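Side-chain contacts in RNA-directed RNA polymerase (Infectious pancreatic necrosis virus, PDB 3ZED), which probably replicates and transcribes the viral RNA genome as an RNA-directed RNA polymerase, occurring both free and covalently attached to the RNA: residues Thr126-Leu131 against Gln149-Ile154; Thr132-Glu137 against Glu628-His633; Arg612-Arg617 against Asp637-Leu642. All coordinates share one frame; numbering follows the deposited sequence.

Contact 1 of 3, residues Thr126-Leu131 against Gln149-Ile154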
ATOM      1  N   THR B 126      17.001   9.384 -26.733  1.00 49.20           N
ATOM      2  CA  THR B 126      16.317   9.738 -27.986  1.00 49.42           C
ATOM      3  C   THR B 126      15.438  10.963 -27.700  1.00 49.25           C
ATOM      4  O   THR B 126      15.521  11.934 -28.443  1.00 49.24           O
ATOM      5  CB  THR B 126      15.551   8.537 -28.574  1.00 62.99           C
ATOM      6  OG1 THR B 126      16.446   7.427 -28.643  1.00 66.88           O
ATOM      7  CG2 THR B 126      15.023   8.813 -29.975  1.00 64.81           C
ATOM      8  N   LEU B 127      14.679  10.950 -26.580  1.00 43.65           N
ATOM      9  CA  LEU B 127      13.826  12.072 -26.173  1.00 41.84           C
ATOM     10  C   LEU B 127      14.676  13.324 -25.886  1.00 47.67           C
ATOM     11  O   LEU B 127      14.299  14.417 -26.323  1.00 49.50           O
ATOM     12  CB  LEU B 127      12.929  11.699 -24.966  1.00 39.98           C
ATOM     13  CG  LEU B 127      11.997  12.787 -24.402  1.00 42.70           C
ATOM     14  CD1 LEU B 127      10.967  13.256 -25.432  1.00 42.36           C
ATOM     15  CD2 LEU B 127      11.310  12.309 -23.158  1.00 42.71           C
ATOM     16  N   LEU B 128      15.833  13.175 -25.234  1.00 44.52           N
ATOM     17  CA  LEU B 128      16.725  14.308 -24.935  1.00 43.91           C
ATOM     18  C   LEU B 128      17.200  14.986 -26.229  1.00 47.30           C
ATOM     19  O   LEU B 128      17.270  16.228 -26.277  1.00 45.12           O
ATOM     20  CB  LEU B 128      17.950  13.860 -24.074  1.00 44.43           C
ATOM     21  CG  LEU B 128      19.027  14.927 -23.777  1.00 48.42           C
ATOM     22  CD1 LEU B 128      18.430  16.123 -23.040  1.00 47.15           C
ATOM     23  CD2 LEU B 128      20.157  14.347 -22.958  1.00 51.23           C
ATOM     24  N   LYS B 129      17.551  14.171 -27.259  1.00 45.63           N
ATOM     25  CA  LYS B 129      17.961  14.678 -28.577  1.00 47.27           C
ATOM     26  C   LYS B 129      16.807  15.463 -29.216  1.00 49.34           C
ATOM     27  O   LYS B 129      17.006  16.587 -29.678  1.00 49.87           O
ATOM     28  CB  LYS B 129      18.419  13.531 -29.500  1.00 52.47           C
ATOM     29  CG  LYS B 129      19.798  12.969 -29.165  1.00 61.59           C
ATOM     30  CD  LYS B 129      19.988  11.560 -29.710  1.00 70.18           C
ATOM     31  CE  LYS B 129      21.370  11.037 -29.404  1.00 87.45           C
ATOM     32  NZ  LYS B 129      21.430   9.557 -29.484  1.00 96.97           N
ATOM     33  N   GLN B 130      15.594  14.901 -29.171  1.00 45.48           N
ATOM     34  CA  GLN B 130      14.384  15.509 -29.727  1.00 44.72           C
ATOM     35  C   GLN B 130      14.039  16.834 -29.024  1.00 45.73           C
ATOM     36  O   GLN B 130      13.774  17.828 -29.696  1.00 45.40           O
ATOM     37  CB  GLN B 130      13.208  14.529 -29.654  1.00 45.16           C
ATOM     38  CG  GLN B 130      13.359  13.318 -30.577  1.00 57.02           C
ATOM     39  CD  GLN B 130      13.455  13.676 -32.040  1.00 65.63           C
ATOM     40  OE1 GLN B 130      12.756  14.553 -32.544  1.00 55.34           O
ATOM     41  NE2 GLN B 130      14.328  13.002 -32.754  1.00 68.07           N
ATOM     42  N   LEU B 131      14.123  16.867 -27.687  1.00 41.33           N
ATOM     43  CA  LEU B 131      13.880  18.081 -26.902  1.00 39.97           C
ATOM     44  C   LEU B 131      14.834  19.191 -27.324  1.00 45.97           C
ATOM     45  O   LEU B 131      14.393  20.335 -27.505  1.00 46.09           O
ATOM     46  CB  LEU B 131      14.025  17.802 -25.395  1.00 38.82           C
ATOM     47  CG  LEU B 131      12.960  16.929 -24.737  1.00 42.54           C
ATOM     48  CD1 LEU B 131      13.444  16.453 -23.396  1.00 41.71           C
ATOM     49  CD2 LEU B 131      11.606  17.672 -24.584  1.00 42.70           C
ATOM     50  N   GLN B 149      16.051  20.445 -17.117  1.00 38.56           N
ATOM     51  CA  GLN B 149      15.521  19.525 -16.108  1.00 37.23           C
ATOM     52  C   GLN B 149      15.630  18.070 -16.547  1.00 40.24           C
ATOM     53  O   GLN B 149      16.091  17.239 -15.755  1.00 40.11           O
ATOM     54  CB  GLN B 149      14.091  19.890 -15.742  1.00 36.59           C
ATOM     55  CG  GLN B 149      14.053  21.105 -14.822  1.00 38.07           C
ATOM     56  CD  GLN B 149      12.665  21.646 -14.605  1.00 62.18           C
ATOM     57  OE1 GLN B 149      11.685  21.239 -15.252  1.00 59.71           O
ATOM     58  NE2 GLN B 149      12.563  22.617 -13.711  1.00 53.33           N
ATOM     59  N   VAL B 150      15.259  17.770 -17.811  1.00 36.83           N
ATOM     60  CA  VAL B 150      15.350  16.414 -18.351  1.00 36.07           C
ATOM     61  C   VAL B 150      16.840  15.971 -18.404  1.00 38.58           C
ATOM     62  O   VAL B 150      17.151  14.861 -17.964  1.00 37.09           O
ATOM     63  CB  VAL B 150      14.663  16.275 -19.723  1.00 39.80           C
ATOM     64  CG1 VAL B 150      14.925  14.893 -20.329  1.00 39.82           C
ATOM     65  CG2 VAL B 150      13.164  16.515 -19.602  1.00 39.25           C
ATOM     66  N   ARG B 151      17.739  16.851 -18.887  1.00 36.05           N
ATOM     67  CA  ARG B 151      19.166  16.538 -18.968  1.00 38.04           C
ATOM     68  C   ARG B 151      19.770  16.305 -17.581  1.00 41.72           C
ATOM     69  O   ARG B 151      20.557  15.373 -17.430  1.00 42.85           O
ATOM     70  CB  ARG B 151      19.953  17.622 -19.708  1.00 39.59           C
ATOM     71  CG  ARG B 151      21.238  17.071 -20.306  1.00 49.77           C
ATOM     72  CD  ARG B 151      21.963  18.073 -21.165  1.00 59.86           C
ATOM     73  NE  ARG B 151      22.817  18.914 -20.335  1.00 69.39           N
ATOM     74  CZ  ARG B 151      24.129  18.784 -20.231  1.00 77.14           C
ATOM     75  NH1 ARG B 151      24.771  17.870 -20.946  1.00 69.65           N
ATOM     76  NH2 ARG B 151      24.815  19.582 -19.432  1.00 75.19           N
ATOM     77  N   GLU B 152      19.429  17.167 -16.590  1.00 36.90           N
ATOM     78  CA  GLU B 152      19.888  17.046 -15.203  1.00 36.65           C
ATOM     79  C   GLU B 152      19.357  15.736 -14.569  1.00 38.09           C
ATOM     80  O   GLU B 152      20.113  15.064 -13.879  1.00 37.83           O
ATOM     81  CB  GLU B 152      19.475  18.280 -14.372  1.00 37.88           C
ATOM     82  CG  GLU B 152      19.794  18.203 -12.879  1.00 47.06           C
ATOM     83  CD  GLU B 152      21.211  18.411 -12.352  1.00 77.75           C
ATOM     84  OE1 GLU B 152      22.178  18.329 -13.146  1.00 66.47           O
ATOM     85  OE2 GLU B 152      21.351  18.585 -11.118  1.00 82.18           O
ATOM     86  N   ALA B 153      18.091  15.350 -14.859  1.00 34.80           N
ATOM     87  CA  ALA B 153      17.527  14.085 -14.348  1.00 34.36           C
ATOM     88  C   ALA B 153      18.297  12.871 -14.929  1.00 42.00           C
ATOM     89  O   ALA B 153      18.643  11.964 -14.182  1.00 40.38           O
ATOM     90  CB  ALA B 153      16.041  13.981 -14.667  1.00 33.48           C
ATOM     91  N   ILE B 154      18.628  12.902 -16.243  1.00 42.10           N
ATOM     92  CA  ILE B 154      19.397  11.841 -16.899  1.00 43.64           C
ATOM     93  C   ILE B 154      20.811  11.772 -16.276  1.00 48.97           C
ATOM     94  O   ILE B 154      21.313  10.669 -16.028  1.00 49.94           O
ATOM     95  CB  ILE B 154      19.440  12.060 -18.446  1.00 47.80           C
ATOM     96  CG1 ILE B 154      18.046  11.782 -19.090  1.00 46.18           C
ATOM     97  CG2 ILE B 154      20.545  11.203 -19.104  1.00 49.42           C
ATOM     98  CD1 ILE B 154      17.864  12.233 -20.515  1.00 44.17           C
TER
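Where Leu-128 meets Arg-151, the flat group at hand is turned away from the contact: the guanidinium of Arg-151 offers neither face nor edge to residues 126-131, and its NH1 is hydrogen-bonded to the carbonyl oxygen of Leu-30. What Leu-128 touches instead is the aliphatic root of the arginine, with Leu-128 CD2 4.0 Å from Arg-151 CG and the other methyl, CD1, close to both CB and CG. A bend at chi3 (85°) lets this long side chain do two jobs, serving as a hydrocarbon near the helix and carrying its charge away from the leucines, to the carbonyl oxygen of Leu-30. The second neighbour of Leu-128 is Ile-154, whose CD1 lies 3.9 Å from Leu-128 CB. With CG anti to the backbone N (chi1 175°), Leu-128 straddles one turn of the opposing helix, reaching Arg-151 and Ile-154, and it accounts for the largest share of the buried surface. One turn further on, the CD1 methyl of Leu-131 lies against both branches of Val-150, 3.7 Å from CG1 and 3.8 Å from CG2, the two side chains crossing at about a right angle. The beta-branched valine is short and broad, which suits it to receive a single leucine methyl. Leu-147 touches both leucines from the same helix as Val-150, and Pro-32 covers Leu-128 and Ile-154, while Ile-584 of helix 580-588 packs on Val-150. The axes of segments 126-131 and 149-154 approach to 10.4 Å, their directions 154° apart. Helices 125-137 and 143-156 are neighbours in the chain, and this nearly antiparallel packing of successive helices through aliphatic side chains is characteristic of an alpha-alpha hairpin, here within the palm family region.

Contact 2 of 3, residues Thr132-Glu137 against Glu628-His633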
ATOM      1  N   THR B 132      16.138  18.862 -27.507  1.00 43.62           N
ATOM      2  CA  THR B 132      17.160  19.832 -27.938  1.00 45.11           C
ATOM      3  C   THR B 132      16.844  20.373 -29.350  1.00 50.14           C
ATOM      4  O   THR B 132      16.958  21.588 -29.578  1.00 49.02           O
ATOM      5  CB  THR B 132      18.562  19.207 -27.911  1.00 51.48           C
ATOM      6  OG1 THR B 132      18.776  18.620 -26.639  1.00 50.37           O
ATOM      7  CG2 THR B 132      19.660  20.225 -28.212  1.00 53.25           C
ATOM      8  N   PHE B 133      16.462  19.481 -30.284  1.00 47.55           N
ATOM      9  CA  PHE B 133      16.123  19.918 -31.641  1.00 49.72           C
ATOM     10  C   PHE B 133      14.927  20.855 -31.631  1.00 52.02           C
ATOM     11  O   PHE B 133      14.954  21.870 -32.317  1.00 52.39           O
ATOM     12  CB  PHE B 133      15.832  18.745 -32.601  1.00 52.98           C
ATOM     13  CG  PHE B 133      15.296  19.220 -33.951  1.00 56.78           C
ATOM     14  CD1 PHE B 133      16.063  20.043 -34.776  1.00 61.13           C
ATOM     15  CD2 PHE B 133      14.007  18.889 -34.363  1.00 59.56           C
ATOM     16  CE1 PHE B 133      15.564  20.491 -36.005  1.00 63.36           C
ATOM     17  CE2 PHE B 133      13.521  19.311 -35.603  1.00 63.43           C
ATOM     18  CZ  PHE B 133      14.315  20.087 -36.425  1.00 63.01           C
ATOM     19  N   PHE B 134      13.888  20.536 -30.853  1.00 45.90           N
ATOM     20  CA  PHE B 134      12.717  21.391 -30.861  1.00 43.86           C
ATOM     21  C   PHE B 134      12.988  22.701 -30.112  1.00 45.87           C
ATOM     22  O   PHE B 134      12.372  23.709 -30.464  1.00 43.71           O
ATOM     23  CB  PHE B 134      11.472  20.642 -30.355  1.00 44.05           C
ATOM     24  CG  PHE B 134      10.931  19.672 -31.392  1.00 46.39           C
ATOM     25  CD1 PHE B 134      10.477  20.129 -32.635  1.00 50.80           C
ATOM     26  CD2 PHE B 134      10.864  18.306 -31.127  1.00 46.88           C
ATOM     27  CE1 PHE B 134       9.964  19.231 -33.589  1.00 51.35           C
ATOM     28  CE2 PHE B 134      10.363  17.409 -32.085  1.00 50.10           C
ATOM     29  CZ  PHE B 134       9.914  17.877 -33.312  1.00 48.71           C
ATOM     30  N   LEU B 135      13.963  22.727 -29.153  1.00 43.20           N
ATOM     31  CA  LEU B 135      14.305  23.994 -28.486  1.00 44.58           C
ATOM     32  C   LEU B 135      15.020  24.950 -29.486  1.00 49.75           C
ATOM     33  O   LEU B 135      14.888  26.183 -29.385  1.00 48.10           O
ATOM     34  CB  LEU B 135      15.165  23.780 -27.227  1.00 45.39           C
ATOM     35  CG  LEU B 135      15.503  25.058 -26.420  1.00 51.61           C
ATOM     36  CD1 LEU B 135      14.382  25.425 -25.503  1.00 50.58           C
ATOM     37  CD2 LEU B 135      16.776  24.906 -25.624  1.00 54.53           C
ATOM     38  N   LEU B 136      15.782  24.355 -30.436  1.00 48.02           N
ATOM     39  CA  LEU B 136      16.490  25.048 -31.508  1.00 49.97           C
ATOM     40  C   LEU B 136      15.538  25.751 -32.470  1.00 56.03           C
ATOM     41  O   LEU B 136      15.935  26.730 -33.102  1.00 56.85           O
ATOM     42  CB  LEU B 136      17.351  24.063 -32.327  1.00 50.93           C
ATOM     43  CG  LEU B 136      18.575  23.417 -31.664  1.00 55.52           C
ATOM     44  CD1 LEU B 136      19.182  22.373 -32.588  1.00 56.24           C
ATOM     45  CD2 LEU B 136      19.617  24.454 -31.242  1.00 57.90           C
ATOM     46  N   GLU B 137      14.302  25.231 -32.605  1.00 53.54           N
ATOM     47  CA  GLU B 137      13.281  25.705 -33.566  1.00 54.17           C
ATOM     48  C   GLU B 137      12.087  26.442 -32.958  1.00 55.23           C
ATOM     49  O   GLU B 137      11.319  27.037 -33.706  1.00 54.39           O
ATOM     50  CB  GLU B 137      12.711  24.500 -34.346  1.00 55.69           C
ATOM     51  CG  GLU B 137      13.672  23.865 -35.333  1.00 70.05           C
ATOM     52  CD  GLU B 137      12.998  23.027 -36.399  1.00106.24           C
ATOM     53  OE1 GLU B 137      12.041  22.286 -36.071  1.00104.84           O
ATOM     54  OE2 GLU B 137      13.454  23.090 -37.564  1.00117.69           O
ATOM     55  N   GLU B 628       5.654  18.124 -24.996  1.00 33.09           N
ATOM     56  CA  GLU B 628       4.551  17.697 -25.835  1.00 33.57           C
ATOM     57  C   GLU B 628       4.967  17.699 -27.324  1.00 39.34           C
ATOM     58  O   GLU B 628       4.632  16.755 -28.017  1.00 38.43           O
ATOM     59  CB  GLU B 628       3.303  18.588 -25.583  1.00 34.71           C
ATOM     60  CG  GLU B 628       2.163  18.443 -26.585  1.00 40.06           C
ATOM     61  CD  GLU B 628       1.609  17.053 -26.841  1.00 50.79           C
ATOM     62  OE1 GLU B 628       1.689  16.187 -25.943  1.00 47.07           O
ATOM     63  OE2 GLU B 628       1.018  16.857 -27.922  1.00 48.38           O
ATOM     64  N   THR B 629       5.713  18.716 -27.800  1.00 37.63           N
ATOM     65  CA  THR B 629       6.158  18.760 -29.196  1.00 39.32           C
ATOM     66  C   THR B 629       7.085  17.565 -29.491  1.00 45.75           C
ATOM     67  O   THR B 629       6.848  16.862 -30.481  1.00 46.29           O
ATOM     68  CB  THR B 629       6.837  20.101 -29.531  1.00 47.63           C
ATOM     69  OG1 THR B 629       6.059  21.173 -28.982  1.00 45.45           O
ATOM     70  CG2 THR B 629       7.004  20.309 -31.028  1.00 46.35           C
ATOM     71  N   ALA B 630       8.092  17.305 -28.593  1.00 41.41           N
ATOM     72  CA  ALA B 630       9.036  16.190 -28.719  1.00 41.53           C
ATOM     73  C   ALA B 630       8.348  14.817 -28.563  1.00 46.35           C
ATOM     74  O   ALA B 630       8.582  13.954 -29.410  1.00 46.11           O
ATOM     75  CB  ALA B 630      10.156  16.323 -27.712  1.00 41.47           C
ATOM     76  N   ALA B 631       7.499  14.617 -27.511  1.00 42.15           N
ATOM     77  CA  ALA B 631       6.796  13.343 -27.286  1.00 41.44           C
ATOM     78  C   ALA B 631       5.793  13.028 -28.415  1.00 46.00           C
ATOM     79  O   ALA B 631       5.722  11.868 -28.827  1.00 44.97           O
ATOM     80  CB  ALA B 631       6.086  13.334 -25.938  1.00 40.25           C
ATOM     81  N   LYS B 632       5.028  14.039 -28.911  1.00 43.48           N
ATOM     82  CA  LYS B 632       4.072  13.852 -30.021  1.00 44.58           C
ATOM     83  C   LYS B 632       4.833  13.334 -31.246  1.00 50.48           C
ATOM     84  O   LYS B 632       4.418  12.349 -31.857  1.00 50.36           O
ATOM     85  CB  LYS B 632       3.309  15.156 -30.359  1.00 45.63           C
ATOM     86  CG  LYS B 632       2.289  15.027 -31.494  1.00 46.13           C
ATOM     87  CD  LYS B 632       1.598  16.360 -31.806  1.00 53.87           C
ATOM     88  CE  LYS B 632       0.328  16.160 -32.615  1.00 82.16           C
ATOM     89  NZ  LYS B 632      -0.472  17.417 -32.821  1.00 94.17           N
ATOM     90  N   HIS B 633       5.974  13.979 -31.555  1.00 48.80           N
ATOM     91  CA  HIS B 633       6.847  13.598 -32.660  1.00 50.67           C
ATOM     92  C   HIS B 633       7.309  12.145 -32.510  1.00 55.67           C
ATOM     93  O   HIS B 633       7.204  11.369 -33.452  1.00 55.72           O
ATOM     94  CB  HIS B 633       8.061  14.534 -32.749  1.00 51.99           C
ATOM     95  CG  HIS B 633       9.019  14.134 -33.828  1.00 57.03           C
ATOM     96  ND1 HIS B 633      10.128  13.357 -33.554  1.00 59.44           N
ATOM     97  CD2 HIS B 633       8.957  14.346 -35.163  1.00 59.76           C
ATOM     98  CE1 HIS B 633      10.735  13.176 -34.721  1.00 60.07           C
ATOM     99  NE2 HIS B 633      10.059  13.739 -35.714  1.00 60.60           N
TER
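Phe-134 reaches Thr-629 and His-633 with CG beside its own backbone N (chi1 -75°), which swings the ring out across residues 628-633. Thr-629 has the complementary setting: CG2 is anti to its backbone N and faces the phenyl ring, while OG1 sits beside that N and hydrogen-bonds to Pro-625 O one turn earlier. The threonine thus keeps its polar branch satisfied within its own helix and spends its methyl on the contact. Thr-629 CG2 lies over one face of the Phe-134 ring, 4.0 Å from the centroid and offset toward the rim, a CH-pi interaction. The CD2 atom of Phe-133, from the same helix, sits over the centre of the opposite face, 4.0 Å above the plane of the Phe-134 ring, so the phenyl has a methyl on one face and a ring carbon on the other. The packing joins helix 125-137, of the palm family region, to helix 625-645, of the thumb family region; the two segments cross at 127°, their axes 9.6 Å apart at closest approach. Ala-630 marks the point where the backbones are nearest. Having only a methyl, it lets the phenylalanine come down onto the main chain, with Phe-134 CD2 3.7 Å from Ala-630 CA. Beyond it, the far edge of the phenyl is directed at the face of the imidazole in an offset edge-to-face pair, the centroids of Phe-134 and His-633 5.5 Å apart and the ring planes at 70°. Phe-134 CE2 also touches the aliphatic root of the histidine, 3.7 Å from His-633 CB.

Contact 3 of 3, residues Arg612-Arg617 against Asp637-Leu642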
ATOM      1  N   ARG B 612       4.581   4.497 -24.007  1.00 46.48           N
ATOM      2  CA  ARG B 612       5.493   5.330 -23.213  1.00 46.23           C
ATOM      3  C   ARG B 612       5.335   6.830 -23.538  1.00 44.93           C
ATOM      4  O   ARG B 612       5.170   7.626 -22.623  1.00 41.67           O
ATOM      5  CB  ARG B 612       6.944   4.877 -23.448  1.00 50.97           C
ATOM      6  CG  ARG B 612       8.005   5.827 -22.898  1.00 60.39           C
ATOM      7  CD  ARG B 612       9.294   5.705 -23.684  1.00 66.00           C
ATOM      8  NE  ARG B 612      10.032   4.504 -23.302  1.00 65.39           N
ATOM      9  CZ  ARG B 612      11.241   4.203 -23.744  1.00 74.45           C
ATOM     10  NH1 ARG B 612      11.865   5.010 -24.595  1.00 58.94           N
ATOM     11  NH2 ARG B 612      11.847   3.103 -23.327  1.00 66.48           N
ATOM     12  N   TYR B 613       5.373   7.200 -24.830  1.00 41.89           N
ATOM     13  CA  TYR B 613       5.243   8.589 -25.266  1.00 41.28           C
ATOM     14  C   TYR B 613       3.803   9.105 -25.161  1.00 45.19           C
ATOM     15  O   TYR B 613       3.631  10.267 -24.842  1.00 45.16           O
ATOM     16  CB  TYR B 613       5.801   8.767 -26.680  1.00 43.80           C
ATOM     17  CG  TYR B 613       7.295   8.537 -26.703  1.00 47.04           C
ATOM     18  CD1 TYR B 613       8.158   9.348 -25.962  1.00 48.43           C
ATOM     19  CD2 TYR B 613       7.842   7.446 -27.374  1.00 48.98           C
ATOM     20  CE1 TYR B 613       9.526   9.099 -25.914  1.00 49.31           C
ATOM     21  CE2 TYR B 613       9.212   7.178 -27.324  1.00 50.37           C
ATOM     22  CZ  TYR B 613      10.049   8.008 -26.591  1.00 56.38           C
ATOM     23  OH  TYR B 613      11.405   7.809 -26.588  1.00 57.05           O
ATOM     24  N   GLU B 614       2.779   8.257 -25.344  1.00 40.97           N
ATOM     25  CA  GLU B 614       1.392   8.680 -25.193  1.00 40.48           C
ATOM     26  C   GLU B 614       1.033   8.897 -23.717  1.00 42.50           C
ATOM     27  O   GLU B 614       0.372   9.885 -23.402  1.00 41.78           O
ATOM     28  CB  GLU B 614       0.418   7.664 -25.830  1.00 43.01           C
ATOM     29  CG  GLU B 614       0.462   7.580 -27.350  1.00 48.67           C
ATOM     30  CD  GLU B 614       0.014   8.816 -28.106  1.00 62.30           C
ATOM     31  OE1 GLU B 614       0.799   9.785 -28.200  1.00 53.42           O
ATOM     32  OE2 GLU B 614      -1.112   8.804 -28.641  1.00 67.68           O
ATOM     33  N   ALA B 615       1.480   7.990 -22.812  1.00 38.52           N
ATOM     34  CA  ALA B 615       1.191   8.072 -21.378  1.00 36.27           C
ATOM     35  C   ALA B 615       1.852   9.287 -20.744  1.00 38.24           C
ATOM     36  O   ALA B 615       1.185   9.982 -19.983  1.00 37.31           O
ATOM     37  CB  ALA B 615       1.608   6.803 -20.661  1.00 37.03           C
ATOM     38  N   ILE B 616       3.113   9.602 -21.105  1.00 35.53           N
ATOM     39  CA  ILE B 616       3.801  10.784 -20.573  1.00 35.59           C
ATOM     40  C   ILE B 616       3.019  12.086 -21.000  1.00 38.21           C
ATOM     41  O   ILE B 616       2.888  13.020 -20.198  1.00 35.10           O
ATOM     42  CB  ILE B 616       5.326  10.831 -20.886  1.00 39.17           C
ATOM     43  CG1 ILE B 616       6.074  11.738 -19.893  1.00 40.32           C
ATOM     44  CG2 ILE B 616       5.655  11.222 -22.324  1.00 40.74           C
ATOM     45  CD1 ILE B 616       6.339  11.124 -18.479  1.00 45.92           C
ATOM     46  N   ARG B 617       2.434  12.085 -22.208  1.00 35.90           N
ATOM     47  CA  ARG B 617       1.616  13.200 -22.690  1.00 36.07           C
ATOM     48  C   ARG B 617       0.308  13.282 -21.890  1.00 38.28           C
ATOM     49  O   ARG B 617      -0.010  14.351 -21.377  1.00 37.35           O
ATOM     50  CB  ARG B 617       1.320  13.052 -24.187  1.00 36.93           C
ATOM     51  CG  ARG B 617       2.542  13.186 -25.085  1.00 39.94           C
ATOM     52  CD  ARG B 617       2.229  12.762 -26.516  1.00 33.87           C
ATOM     53  NE  ARG B 617       1.388  13.755 -27.176  1.00 39.23           N
ATOM     54  CZ  ARG B 617       0.695  13.547 -28.291  1.00 51.59           C
ATOM     55  NH1 ARG B 617       0.709  12.357 -28.878  1.00 37.92           N
ATOM     56  NH2 ARG B 617      -0.022  14.519 -28.821  1.00 39.52           N
ATOM     57  N   ASP B 637       6.207   9.117 -34.967  1.00 66.40           N
ATOM     58  CA  ASP B 637       7.319   8.456 -35.654  1.00 68.73           C
ATOM     59  C   ASP B 637       7.334   6.951 -35.331  1.00 74.11           C
ATOM     60  O   ASP B 637       7.571   6.152 -36.235  1.00 75.95           O
ATOM     61  CB  ASP B 637       8.667   9.103 -35.297  1.00 70.95           C
ATOM     62  CG  ASP B 637       9.837   8.648 -36.156  1.00 84.37           C
ATOM     63  OD1 ASP B 637       9.856   8.984 -37.365  1.00 86.24           O
ATOM     64  OD2 ASP B 637      10.758   7.996 -35.608  1.00 88.98           O
ATOM     65  N   LYS B 638       7.052   6.570 -34.064  1.00 69.70           N
ATOM     66  CA  LYS B 638       6.979   5.169 -33.631  1.00 69.86           C
ATOM     67  C   LYS B 638       5.787   4.471 -34.289  1.00 75.88           C
ATOM     68  O   LYS B 638       5.893   3.296 -34.640  1.00 78.30           O
ATOM     69  CB  LYS B 638       6.876   5.040 -32.096  1.00 70.59           C
ATOM     70  CG  LYS B 638       8.112   5.469 -31.286  1.00 79.31           C
ATOM     71  CD  LYS B 638       9.276   4.497 -31.330  1.00 85.27           C
ATOM     72  CE  LYS B 638      10.521   5.167 -30.813  1.00 88.15           C
ATOM     73  NZ  LYS B 638      11.739   4.671 -31.503  1.00 96.49           N
ATOM     74  N   ARG B 639       4.656   5.194 -34.449  1.00 70.82           N
ATOM     75  CA  ARG B 639       3.439   4.694 -35.085  1.00 71.01           C
ATOM     76  C   ARG B 639       3.660   4.487 -36.588  1.00 80.23           C
ATOM     77  O   ARG B 639       3.095   3.555 -37.165  1.00 81.50           O
ATOM     78  CB  ARG B 639       2.274   5.663 -34.855  1.00 66.45           C
ATOM     79  CG  ARG B 639       1.624   5.568 -33.483  1.00 59.42           C
ATOM     80  CD  ARG B 639       0.430   6.500 -33.430  1.00 53.86           C
ATOM     81  NE  ARG B 639      -0.055   6.704 -32.064  1.00 50.37           N
ATOM     82  CZ  ARG B 639      -0.968   5.949 -31.467  1.00 58.29           C
ATOM     83  NH1 ARG B 639      -1.523   4.927 -32.112  1.00 51.38           N
ATOM     84  NH2 ARG B 639      -1.339   6.211 -30.227  1.00 44.65           N
ATOM     85  N   LYS B 640       4.474   5.366 -37.216  1.00 79.20           N
ATOM     86  CA  LYS B 640       4.822   5.309 -38.639  1.00 81.95           C
ATOM     87  C   LYS B 640       5.756   4.110 -38.912  1.00 90.80           C
ATOM     88  O   LYS B 640       5.618   3.459 -39.949  1.00 91.75           O
ATOM     89  CB  LYS B 640       5.469   6.628 -39.103  1.00 83.70           C
ATOM     90  N   ARG B 641       6.682   3.811 -37.966  1.00 89.30           N
ATOM     91  CA  ARG B 641       7.626   2.686 -38.035  1.00 91.26           C
ATOM     92  C   ARG B 641       6.871   1.353 -37.978  1.00 98.69           C
ATOM     93  O   ARG B 641       7.284   0.384 -38.616  1.00100.99           O
ATOM     94  CB  ARG B 641       8.666   2.761 -36.902  1.00 89.97           C
ATOM     95  N   LEU B 642       5.755   1.330 -37.227  1.00 94.75           N
ATOM     96  CA  LEU B 642       4.852   0.197 -37.023  1.00 94.94           C
ATOM     97  C   LEU B 642       4.074  -0.154 -38.312  1.00102.56           C
ATOM     98  O   LEU B 642       3.805  -1.331 -38.559  1.00103.28           O
ATOM     99  CB  LEU B 642       3.884   0.576 -35.901  1.00 92.62           C
ATOM    100  CG  LEU B 642       3.097  -0.539 -35.294  1.00 96.37           C
ATOM    101  CD1 LEU B 642       3.584  -0.818 -33.915  1.00 95.27           C
ATOM    102  CD2 LEU B 642       1.631  -0.211 -35.313  1.00 97.52           C
TER
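Residues 612-617 and 637-642 lie on successive helices running in broadly opposite directions, and even their nearest CA atoms, those of Tyr-613 and Lys-638, are 9.2 Å apart, a gap that only long side chains span. Glu-614 and Arg-639 do so with a salt bridge: Arg-639 NH2 donates to Glu-614 OE2 over 3.0 Å, with an N-H...O angle of 151°. Arg-639 is extended from CG to NE, which takes its guanidinium across to the glutamate. That group meets OE2 from above the carboxylate plane, the two planes standing 77° apart. The other oxygen, Glu-614 OE1, turns its syn lone pair to Arg-617 NH1 at 2.7 Å, one turn along the same helix. Ser-635 OG adds a bond to OE1 and Leu-675 N one to OE2, so the buried carboxylate is held at both oxygens and probably stays ionised. Leu-671 O takes a further bond from Arg-639 NH2, fixing that end of the bridge to a loop. Alongside, Lys-638 brings its CE methylene obliquely to the Tyr-613 ring, 4.2 Å from Tyr-613 CE2, while the phenol OH of Tyr-613 is hydrogen-bonded to Asp-124. Together Glu-614, Arg-617 and Arg-639 make a salt-bridge network, partly buried, spanning a helical hairpin, that of helices 604-621 and 625-645 in the thumb family region.

From the N terminus, helix 125-137 supplies the first segment of two contacts. Contact 1 closes a short hairpin, bringing the chain back through helix 143-156. Contact 2 starts from the next turns of helix 125-137 but closes only after nearly five hundred residues, tying the palm family region to the thumb family region. Contact 3 is again local, folding helix 625-645 back on helix 604-621. Contact 2 therefore crosses both others, while contacts 1 and 3 follow in series, their centres about 17 Å apart. Leu-131 touches Ala-630 between contacts 1 and 2, and a salt bridge from Arg-617 to Glu-628 joins contacts 3 and 2.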